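PDB 4L8K: putative peptidase from Parabacteroides merdae, which probably hydrolyses peptide bonds as a serine-type peptidase of family S41, a member of the ClpP/crotonase clan. Local coordinates for residues N136-F141 against S204-W209; G108-K113 against S130-N135; A14-M19 against V31-V36. All blocks are in the same frame, centred on the assembly; numbering follows the deposited sequence.

From the N terminus, interaction 3 closes first: residues 14-19 and 31-36 join helices 8-22 and 33-43 across an 11-residue connection. Interaction 2 follows, enclosing the hairpin partner strand 120-125 and bringing 108-113, the turn after edge strand 105-107 and the start of strand 110-115, against 130-135, which leads into helix 134-143. Interaction 1 then opens further along that helix and closes a much longer loop of 62 residues on 204-209. The three stand in series, with no nesting or crossing. Interactions 1 and 2 are neighbours, their centres about 11 Å apart, and R206 reaches N135. Interaction 3 lies on the opposite side of the chain's centre, among the N-terminal helices, its centre about 48 Å from that of interaction 1.

Interaction 1 (N136-F141 against S204-W209); sequences NLDYMF and SDRTRW
D138 of helix 134-143 faces R206 and T207 of the loop, and the first half of the contact rests on its carboxylate. CG stands anti to the carbonyl carbon (chi1 -77°), which brings the carboxylate round to the loop, and the two oxygens then divide the work. OD2 accepts from two nitrogens of R206 in a side-on salt bridge, NH2 at 2.7 Å and NE at 2.9 Å from D138 OD2. The oxygen lies close to the guanidinium plane, at its edge, but the two nitrogens reach it from one face of the carboxylate, whose plane is turned 54° from that of the guanidinium. OD1 accepts the backbone N-H of T207, with T207 N at 3.2 Å from D138 OD1 and coming from above the carboxylate plane; it also pairs with R171. The backbone joins in through a water that donates to D138 O at 2.7 Å and lies 2.9 Å from T207 OG1.

The selenomethionine M140 sets its CE methyl over one face of the F141 ring, toward the rim. F141 itself supplies the apolar half. Its CB meets the methyl of T207, CG2, at 3.7 Å, while the CD2/CE2 side of the ring lies beside T207 O. The other rim touches W209, with F141 CE1 at 3.6 Å from W209 CB. The F141 ring and the five-membered ring of W209 are inclined by only 22° but displaced so far that little of one lies over the other.

R206 NH2 is also bonded to N135 OD1 in the first turn of the helix, and R171, besides D138, bonds to T207 O, so it ties helix and loop together. With two guanidinium groups and a backbone N-H gathered on one carboxylate, D138 is probably held in its ionised form.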
loop_
_atom_site.group_PDB
_atom_site.type_symbol
_atom_site.label_atom_id
_atom_site.label_comp_id
_atom_site.label_asym_id
_atom_site.label_seq_id
_atom_site.Cartn_x
_atom_site.Cartn_y
_atom_site.Cartn_z
ATOM N N ASN A 136 -23.204 1.538 -4.182
ATOM C CA ASN A 136 -22.471 0.273 -4.003
ATOM C C ASN A 136 -22.183 0.020 -2.522
ATOM O O ASN A 136 -22.483 -1.064 -1.995
ATOM C CB ASN A 136 -21.130 0.298 -4.766
ATOM C CG ASN A 136 -21.197 0.273 -6.247
ATOM O OD1 ASN A 136 -20.284 0.780 -6.901
ATOM N ND2 ASN A 136 -22.228 -0.372 -6.823
ATOM N N LEU A 137 -21.617 1.053 -1.846
ATOM C CA LEU A 137 -21.282 0.988 -0.426
ATOM C C LEU A 137 -22.536 0.837 0.437
ATOM O O LEU A 137 -22.550 -0.036 1.300
ATOM C CB LEU A 137 -20.449 2.211 0.016
ATOM C CG LEU A 137 -18.999 2.218 -0.465
ATOM C CD1 LEU A 137 -18.426 3.639 -0.477
ATOM C CD2 LEU A 137 -18.112 1.225 0.330
ATOM N N ASP A 138 -23.590 1.641 0.182
ATOM C CA ASP A 138 -24.845 1.557 0.939
ATOM C C ASP A 138 -25.492 0.173 0.836
ATOM O O ASP A 138 -25.970 -0.343 1.848
ATOM C CB ASP A 138 -25.845 2.629 0.477
ATOM C CG ASP A 138 -25.554 4.031 0.990
ATOM O OD1 ASP A 138 -24.604 4.186 1.791
ATOM O OD2 ASP A 138 -26.270 4.971 0.580
ATOM N N TYR A 139 -25.473 -0.435 -0.364
ATOM C CA TYR A 139 -26.043 -1.765 -0.615
ATOM C C TYR A 139 -25.246 -2.883 0.070
ATOM O O TYR A 139 -25.848 -3.815 0.614
ATOM C CB TYR A 139 -26.171 -2.035 -2.114
ATOM C CG TYR A 139 -27.464 -1.472 -2.661
ATOM C CD1 TYR A 139 -28.696 -2.033 -2.315
ATOM C CD2 TYR A 139 -27.469 -0.355 -3.490
ATOM C CE1 TYR A 139 -29.896 -1.486 -2.767
ATOM C CE2 TYR A 139 -28.667 0.186 -3.970
ATOM C CZ TYR A 139 -29.874 -0.386 -3.606
ATOM O OH TYR A 139 -31.054 0.106 -4.084
HETATM N N MSE A 140 -23.906 -2.766 0.069
HETATM C CA MSE A 140 -23.023 -3.735 0.708
HETATM C C MSE A 140 -23.271 -3.695 2.228
HETATM O O MSE A 140 -23.477 -4.749 2.833
HETATM C CB MSE A 140 -21.548 -3.475 0.307
HETATM C CG MSE A 140 -20.512 -4.373 1.005
HETATM SE SE MSE A 140 -19.998 -3.618 2.747
HETATM C CE MSE A 140 -19.011 -1.984 2.092
ATOM N N PHE A 141 -23.323 -2.506 2.817
ATOM C CA PHE A 141 -23.578 -2.339 4.247
ATOM C C PHE A 141 -24.970 -2.847 4.618
ATOM O O PHE A 141 -25.092 -3.528 5.641
ATOM C CB PHE A 141 -23.371 -0.868 4.726
ATOM C CG PHE A 141 -21.922 -0.389 4.767
ATOM C CD1 PHE A 141 -20.916 -1.182 5.325
ATOM C CD2 PHE A 141 -21.575 0.875 4.300
ATOM C CE1 PHE A 141 -19.587 -0.731 5.376
ATOM C CE2 PHE A 141 -20.248 1.318 4.350
ATOM C CZ PHE A 141 -19.260 0.513 4.877
ATOM N N SER A 204 -18.784 10.446 6.230
ATOM C CA SER A 204 -19.778 10.436 5.156
ATOM C C SER A 204 -21.169 10.769 5.706
ATOM O O SER A 204 -21.431 10.518 6.883
ATOM C CB SER A 204 -19.796 9.055 4.503
ATOM O OG SER A 204 -20.833 8.930 3.546
ATOM N N ASP A 205 -22.069 11.284 4.847
ATOM C CA ASP A 205 -23.482 11.544 5.193
ATOM C C ASP A 205 -24.333 10.301 4.874
ATOM O O ASP A 205 -25.503 10.226 5.251
ATOM C CB ASP A 205 -24.042 12.787 4.447
ATOM C CG ASP A 205 -23.893 12.762 2.927
ATOM O OD1 ASP A 205 -22.840 12.287 2.435
ATOM O OD2 ASP A 205 -24.788 13.291 2.237
ATOM N N ARG A 206 -23.727 9.324 4.190
ATOM C CA ARG A 206 -24.352 8.064 3.779
ATOM C C ARG A 206 -24.194 6.998 4.881
ATOM O O ARG A 206 -23.826 7.341 6.004
ATOM C CB ARG A 206 -23.739 7.598 2.442
ATOM C CG ARG A 206 -23.707 8.648 1.324
ATOM C CD ARG A 206 -25.065 8.916 0.717
ATOM N NE ARG A 206 -25.616 7.721 0.077
ATOM C CZ ARG A 206 -25.788 7.584 -1.231
ATOM N NH1 ARG A 206 -25.482 8.579 -2.057
ATOM N NH2 ARG A 206 -26.294 6.461 -1.723
ATOM N N THR A 207 -24.505 5.719 4.591
ATOM C CA THR A 207 -24.429 4.636 5.593
ATOM C C THR A 207 -22.988 4.472 6.121
ATOM O O THR A 207 -22.035 4.369 5.335
ATOM C CB THR A 207 -24.958 3.313 5.029
ATOM O OG1 THR A 207 -26.273 3.536 4.536
ATOM C CG2 THR A 207 -24.976 2.193 6.083
ATOM N N ARG A 208 -22.851 4.482 7.459
ATOM C CA ARG A 208 -21.559 4.324 8.113
ATOM C C ARG A 208 -21.497 2.987 8.861
ATOM O O ARG A 208 -22.540 2.446 9.245
ATOM C CB ARG A 208 -21.268 5.523 9.039
ATOM C CG ARG A 208 -20.882 6.791 8.242
ATOM C CD ARG A 208 -20.608 7.996 9.117
ATOM N NE ARG A 208 -21.785 8.394 9.893
ATOM C CZ ARG A 208 -21.789 8.565 11.209
ATOM N NH1 ARG A 208 -20.681 8.383 11.911
ATOM N NH2 ARG A 208 -22.896 8.935 11.832
ATOM N N TRP A 209 -20.287 2.435 9.029
ATOM C CA TRP A 209 -20.098 1.173 9.743
ATOM C C TRP A 209 -19.259 1.447 10.990
ATOM O O TRP A 209 -18.053 1.731 10.896
ATOM C CB TRP A 209 -19.462 0.103 8.843
ATOM C CG TRP A 209 -19.377 -1.255 9.482
ATOM C CD1 TRP A 209 -18.397 -1.707 10.321
ATOM C CD2 TRP A 209 -20.295 -2.353 9.310
ATOM N NE1 TRP A 209 -18.651 -3.013 10.687
ATOM C CE2 TRP A 209 -19.804 -3.434 10.077
ATOM C CE3 TRP A 209 -21.504 -2.518 8.605
ATOM C CZ2 TRP A 209 -20.464 -4.667 10.139
ATOM C CZ3 TRP A 209 -22.150 -3.745 8.663
ATOM C CH2 TRP A 209 -21.617 -4.806 9.404
HETATM O O HOH W 1 -27.225 0.892 3.925
#

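Interaction 2 (G108-K113 against S130-N135); sequences GGMKYK and SGVGEN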
loop_
_atom_site.group_PDB
_atom_site.type_symbol
_atom_site.label_atom_id
_atom_site.label_comp_id
_atom_site.label_asym_id
_atom_site.label_seq_id
_atom_site.Cartn_x
_atom_site.Cartn_y
_atom_site.Cartn_z
ATOM N N GLY A 108 -19.523 -2.658 -7.872
ATOM C CA GLY A 108 -18.390 -1.909 -8.395
ATOM C C GLY A 108 -17.162 -2.796 -8.347
ATOM O O GLY A 108 -17.226 -3.955 -8.754
ATOM N N GLY A 109 -16.078 -2.288 -7.765
ATOM C CA GLY A 109 -14.831 -3.025 -7.609
ATOM C C GLY A 109 -14.808 -3.964 -6.413
ATOM O O GLY A 109 -13.786 -4.585 -6.144
HETATM N N MSE A 110 -15.927 -4.098 -5.684
HETATM C CA MSE A 110 -16.025 -4.992 -4.516
HETATM C C MSE A 110 -16.709 -6.321 -4.821
HETATM O O MSE A 110 -17.725 -6.373 -5.532
HETATM C CB MSE A 110 -16.812 -4.345 -3.358
HETATM C CG MSE A 110 -16.131 -3.147 -2.738
HETATM SE SE MSE A 110 -17.252 -2.343 -1.319
HETATM C CE MSE A 110 -18.966 -2.061 -2.298
ATOM N N LYS A 111 -16.176 -7.379 -4.192
ATOM C CA LYS A 111 -16.754 -8.713 -4.131
ATOM C C LYS A 111 -17.161 -8.868 -2.689
ATOM O O LYS A 111 -16.345 -8.565 -1.798
ATOM C CB LYS A 111 -15.781 -9.830 -4.550
ATOM C CG LYS A 111 -15.319 -9.790 -5.987
ATOM C CD LYS A 111 -14.379 -10.967 -6.211
ATOM C CE LYS A 111 -13.876 -11.077 -7.628
ATOM N NZ LYS A 111 -12.854 -12.174 -7.721
ATOM N N TYR A 112 -18.426 -9.261 -2.418
ATOM C CA TYR A 112 -18.811 -9.343 -1.017
ATOM C C TYR A 112 -19.741 -10.516 -0.744
ATOM O O TYR A 112 -20.502 -10.943 -1.607
ATOM C CB TYR A 112 -19.370 -8.006 -0.496
ATOM C CG TYR A 112 -20.706 -7.574 -1.067
ATOM C CD1 TYR A 112 -20.786 -6.917 -2.300
ATOM C CD2 TYR A 112 -21.880 -7.725 -0.333
ATOM C CE1 TYR A 112 -22.020 -6.484 -2.815
ATOM C CE2 TYR A 112 -23.114 -7.280 -0.829
ATOM C CZ TYR A 112 -23.180 -6.657 -2.067
ATOM O OH TYR A 112 -24.414 -6.241 -2.530
ATOM N N LYS A 113 -19.640 -11.061 0.461
ATOM C CA LYS A 113 -20.421 -12.218 0.889
ATOM C C LYS A 113 -20.455 -12.337 2.413
ATOM O O LYS A 113 -19.458 -12.062 3.076
ATOM C CB LYS A 113 -19.794 -13.499 0.289
ATOM C CG LYS A 113 -20.669 -14.731 0.382
ATOM C CD LYS A 113 -19.970 -15.929 -0.164
ATOM C CE LYS A 113 -20.821 -17.159 -0.074
ATOM N NZ LYS A 113 -20.213 -18.271 -0.856
ATOM N N SER A 130 -10.465 0.155 -9.564
ATOM C CA SER A 130 -11.818 -0.310 -9.832
ATOM C C SER A 130 -12.736 0.444 -8.881
ATOM O O SER A 130 -12.697 0.222 -7.674
ATOM C CB SER A 130 -11.905 -1.826 -9.662
ATOM O OG SER A 130 -12.971 -2.347 -10.436
ATOM N N GLY A 131 -13.484 1.386 -9.433
ATOM C CA GLY A 131 -14.387 2.267 -8.709
ATOM C C GLY A 131 -15.489 1.662 -7.869
ATOM O O GLY A 131 -16.048 0.601 -8.182
ATOM N N VAL A 132 -15.829 2.392 -6.806
ATOM C CA VAL A 132 -16.896 2.034 -5.876
ATOM C C VAL A 132 -17.745 3.291 -5.730
ATOM O O VAL A 132 -17.215 4.346 -5.416
ATOM C CB VAL A 132 -16.333 1.448 -4.524
ATOM C CG1 VAL A 132 -17.342 1.483 -3.416
ATOM C CG2 VAL A 132 -15.850 0.022 -4.706
ATOM N N GLY A 133 -19.032 3.190 -6.035
ATOM C CA GLY A 133 -19.968 4.305 -5.890
ATOM C C GLY A 133 -20.583 4.341 -4.501
ATOM O O GLY A 133 -20.390 3.408 -3.711
ATOM N N GLU A 134 -21.302 5.431 -4.189
ATOM C CA GLU A 134 -21.967 5.638 -2.899
ATOM C C GLU A 134 -23.079 4.607 -2.676
ATOM O O GLU A 134 -23.249 4.136 -1.553
ATOM C CB GLU A 134 -22.547 7.071 -2.770
ATOM C CG GLU A 134 -21.544 8.203 -2.950
ATOM C CD GLU A 134 -20.476 8.418 -1.886
ATOM O OE1 GLU A 134 -20.375 7.619 -0.920
ATOM O OE2 GLU A 134 -19.715 9.399 -2.040
ATOM N N ASN A 135 -23.825 4.253 -3.750
ATOM C CA ASN A 135 -24.902 3.255 -3.697
ATOM C C ASN A 135 -24.309 1.866 -3.489
ATOM O O ASN A 135 -24.806 1.136 -2.642
ATOM C CB ASN A 135 -25.796 3.311 -4.944
ATOM C CG ASN A 135 -26.633 4.567 -5.051
ATOM O OD1 ASN A 135 -26.974 5.218 -4.084
ATOM N ND2 ASN A 135 -27.019 4.924 -6.236
#
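This is a close backbone contact between a glycine turn at the margin of the mixed sheet and the loop that leads into helix 134-143. G108 and G109 connect the edge strand 105-107 with strand 110-115, and S130-V132 run past them. Because neither glycine carries a side chain, the two chains can come very near: G109 CA and S130 CA are 4.6 Å apart, and G108 CA and V132 CA 4.9 Å. A single backbone hydrogen bond crosses the gap, from G109 N to G131 O at 2.9 Å. It is bent, and the donor sits above the carbonyl plane, 35° out of it. The same oxygen also receives a CH...O contact from G108 CA at 3.4 Å, so the turn rests on G131 O at two successive residues. S130 adds its hydroxyl, OG lying 3.5 Å from G109 CA.

The loop forms the first connection of a beta-alpha-beta crossover, in which strand 120-125 passes through helix 134-143 to the parallel strand 149-153. G133 is the N-cap of that helix, and its N-H is taken by the side chain of N136, the half of a capping box open to a glycine cap. V132 lies just before it.

Side by side with the polar contact, V132 meets the selenomethionine M110 at about a right angle. With CG1 anti to the backbone N (chi1 162°), V132 sends CG2 to M110 CG at 3.7 Å, while V132 CG1 approaches the terminal methyl, M110 CE, at 4.1 Å. The bend at the end of the M110 chain (chi3 -53°) brings that methyl to this side. Both residues also pack on L137 of the helix and on Y125 of strand 120-125, and M110 also touches M140, on the same helix as L137.

Interaction 3 (A14-M19 against V31-V36); sequences ALWRIM and VDWDDV
W16 and W33 provide the nearest approach of the two backbones, yet their CA atoms are still 8.4 Å apart, and the two indoles fill the interval between helices 8-22 and 33-43. Both side chains swing to the side opposite their backbone N, chi1 -173° in W16 and -158° in W33, and run alongside each other in an antiparallel sense, which sets the indoles face to face. Their five-membered rings form an offset stack with centroids 3.7 Å apart and planes only 7° from parallel. Each indole then bonds to the other residue's backbone: W33 NE1 to W16 O at 3.0 Å, almost perfectly straight, and W16 NE1 to W33 O at 2.8 Å, more bent. Both acceptors lie in the plane of the donating ring, and this reciprocal pair fixes the rotation of the two rings while satisfying both N-H groups.

V36 CG1 lies over the same W33 face as W16, offset toward the rim. The selenomethionine M19 crosses that indole at about a right angle, its CB 3.4 Å from W33 CZ2. D34 OD1 approaches the rim of the W16 indole, close to its plane, 3.7 Å from W16 CZ2. D32 caps helix 33-43 by accepting D34 N. Around the pair, Y37 meets W16 edge-to-face, and helix 50-61 packs against M19 and V36, as in a small bundle of consecutive helices within the Tricorn protease C1 region.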
loop_
_atom_site.group_PDB
_atom_site.type_symbol
_atom_site.label_atom_id
_atom_site.label_comp_id
_atom_site.label_asym_id
_atom_site.label_seq_id
_atom_site.Cartn_x
_atom_site.Cartn_y
_atom_site.Cartn_z
ATOM N N ALA A 14 22.837 12.582 -15.164
ATOM C CA ALA A 14 21.453 13.043 -15.055
ATOM C C ALA A 14 20.654 12.206 -14.054
ATOM O O ALA A 14 19.998 12.785 -13.190
ATOM C CB ALA A 14 20.778 13.005 -16.412
ATOM N N LEU A 15 20.748 10.859 -14.141
ATOM C CA LEU A 15 20.059 9.954 -13.231
ATOM C C LEU A 15 20.540 10.144 -11.781
ATOM O O LEU A 15 19.701 10.202 -10.884
ATOM C CB LEU A 15 20.212 8.478 -13.671
ATOM C CG LEU A 15 19.515 7.437 -12.758
ATOM C CD1 LEU A 15 18.015 7.722 -12.597
ATOM C CD2 LEU A 15 19.750 6.040 -13.229
ATOM N N TRP A 16 21.867 10.246 -11.553
ATOM C CA TRP A 16 22.408 10.446 -10.208
ATOM C C TRP A 16 21.866 11.762 -9.593
ATOM O O TRP A 16 21.472 11.779 -8.423
ATOM C CB TRP A 16 23.958 10.443 -10.220
ATOM C CG TRP A 16 24.519 10.483 -8.826
ATOM C CD1 TRP A 16 24.711 9.418 -7.993
ATOM C CD2 TRP A 16 24.744 11.664 -8.026
ATOM N NE1 TRP A 16 25.136 9.855 -6.756
ATOM C CE2 TRP A 16 25.165 11.230 -6.750
ATOM C CE3 TRP A 16 24.716 13.048 -8.294
ATOM C CZ2 TRP A 16 25.567 12.129 -5.745
ATOM C CZ3 TRP A 16 25.107 13.933 -7.298
ATOM C CH2 TRP A 16 25.514 13.477 -6.038
ATOM N N ARG A 17 21.853 12.846 -10.397
ATOM C CA ARG A 17 21.395 14.184 -10.028
ATOM C C ARG A 17 19.884 14.202 -9.737
ATOM O O ARG A 17 19.469 14.816 -8.750
ATOM C CB ARG A 17 21.741 15.193 -11.130
ATOM C CG ARG A 17 22.543 16.401 -10.634
ATOM C CD ARG A 17 22.799 17.415 -11.732
ATOM N NE ARG A 17 21.986 18.623 -11.564
ATOM C CZ ARG A 17 20.776 18.794 -12.086
ATOM N NH1 ARG A 17 20.216 17.832 -12.815
ATOM N NH2 ARG A 17 20.108 19.920 -11.874
ATOM N N ILE A 18 19.071 13.506 -10.574
ATOM C CA ILE A 18 17.616 13.422 -10.381
ATOM C C ILE A 18 17.326 12.784 -9.002
ATOM O O ILE A 18 16.490 13.301 -8.254
ATOM C CB ILE A 18 16.900 12.682 -11.545
ATOM C CG1 ILE A 18 16.907 13.553 -12.823
ATOM C CG2 ILE A 18 15.450 12.308 -11.159
ATOM C CD1 ILE A 18 16.619 12.821 -14.122
HETATM N N MSE A 19 18.051 11.689 -8.667
HETATM C CA MSE A 19 17.917 11.002 -7.391
HETATM C C MSE A 19 18.397 11.879 -6.254
HETATM O O MSE A 19 17.679 12.053 -5.269
HETATM C CB MSE A 19 18.700 9.691 -7.417
HETATM C CG MSE A 19 17.985 8.575 -8.173
HETATM SE SE MSE A 19 16.556 7.838 -7.113
HETATM C CE MSE A 19 17.553 6.901 -5.742
ATOM N N VAL A 31 23.361 3.304 2.575
ATOM C CA VAL A 31 24.344 3.859 1.637
ATOM C C VAL A 31 24.372 5.386 1.705
ATOM O O VAL A 31 23.400 6.019 2.132
ATOM C CB VAL A 31 24.175 3.393 0.156
ATOM C CG1 VAL A 31 24.481 1.909 -0.010
ATOM C CG2 VAL A 31 22.803 3.750 -0.416
ATOM N N ASP A 32 25.504 5.952 1.257
ATOM C CA ASP A 32 25.773 7.371 1.066
ATOM C C ASP A 32 25.751 7.591 -0.448
ATOM O O ASP A 32 26.497 6.920 -1.176
ATOM C CB ASP A 32 27.124 7.764 1.707
ATOM C CG ASP A 32 27.536 9.240 1.655
ATOM O OD1 ASP A 32 26.988 9.994 0.812
ATOM O OD2 ASP A 32 28.457 9.628 2.412
ATOM N N TRP A 33 24.880 8.502 -0.923
ATOM C CA TRP A 33 24.686 8.774 -2.344
ATOM C C TRP A 33 25.929 9.385 -3.013
ATOM O O TRP A 33 26.101 9.207 -4.219
ATOM C CB TRP A 33 23.437 9.639 -2.578
ATOM C CG TRP A 33 22.883 9.535 -3.974
ATOM C CD1 TRP A 33 22.657 10.566 -4.840
ATOM C CD2 TRP A 33 22.455 8.339 -4.651
ATOM N NE1 TRP A 33 22.122 10.094 -6.016
ATOM C CE2 TRP A 33 21.991 8.727 -5.932
ATOM C CE3 TRP A 33 22.382 6.977 -4.286
ATOM C CZ2 TRP A 33 21.522 7.796 -6.873
ATOM C CZ3 TRP A 33 21.875 6.062 -5.199
ATOM C CH2 TRP A 33 21.456 6.472 -6.478
ATOM N N ASP A 34 26.821 10.033 -2.239
ATOM C CA ASP A 34 28.084 10.576 -2.754
ATOM C C ASP A 34 29.081 9.453 -3.048
ATOM O O ASP A 34 29.814 9.546 -4.032
ATOM C CB ASP A 34 28.699 11.584 -1.762
ATOM C CG ASP A 34 28.065 12.967 -1.751
ATOM O OD1 ASP A 34 27.464 13.359 -2.778
ATOM O OD2 ASP A 34 28.220 13.682 -0.732
ATOM N N ASP A 35 29.106 8.390 -2.204
ATOM C CA ASP A 35 29.980 7.221 -2.396
ATOM C C ASP A 35 29.458 6.367 -3.551
ATOM O O ASP A 35 30.250 5.694 -4.211
ATOM C CB ASP A 35 30.109 6.357 -1.121
ATOM C CG ASP A 35 30.547 7.076 0.154
ATOM O OD1 ASP A 35 31.201 8.149 0.047
ATOM O OD2 ASP A 35 30.265 6.550 1.261
ATOM N N VAL A 36 28.119 6.396 -3.779
ATOM C CA VAL A 36 27.446 5.719 -4.893
ATOM C C VAL A 36 27.910 6.425 -6.186
ATOM O O VAL A 36 28.226 5.752 -7.182
ATOM C CB VAL A 36 25.887 5.688 -4.723
ATOM C CG1 VAL A 36 25.183 5.376 -6.039
ATOM C CG2 VAL A 36 25.468 4.682 -3.649
#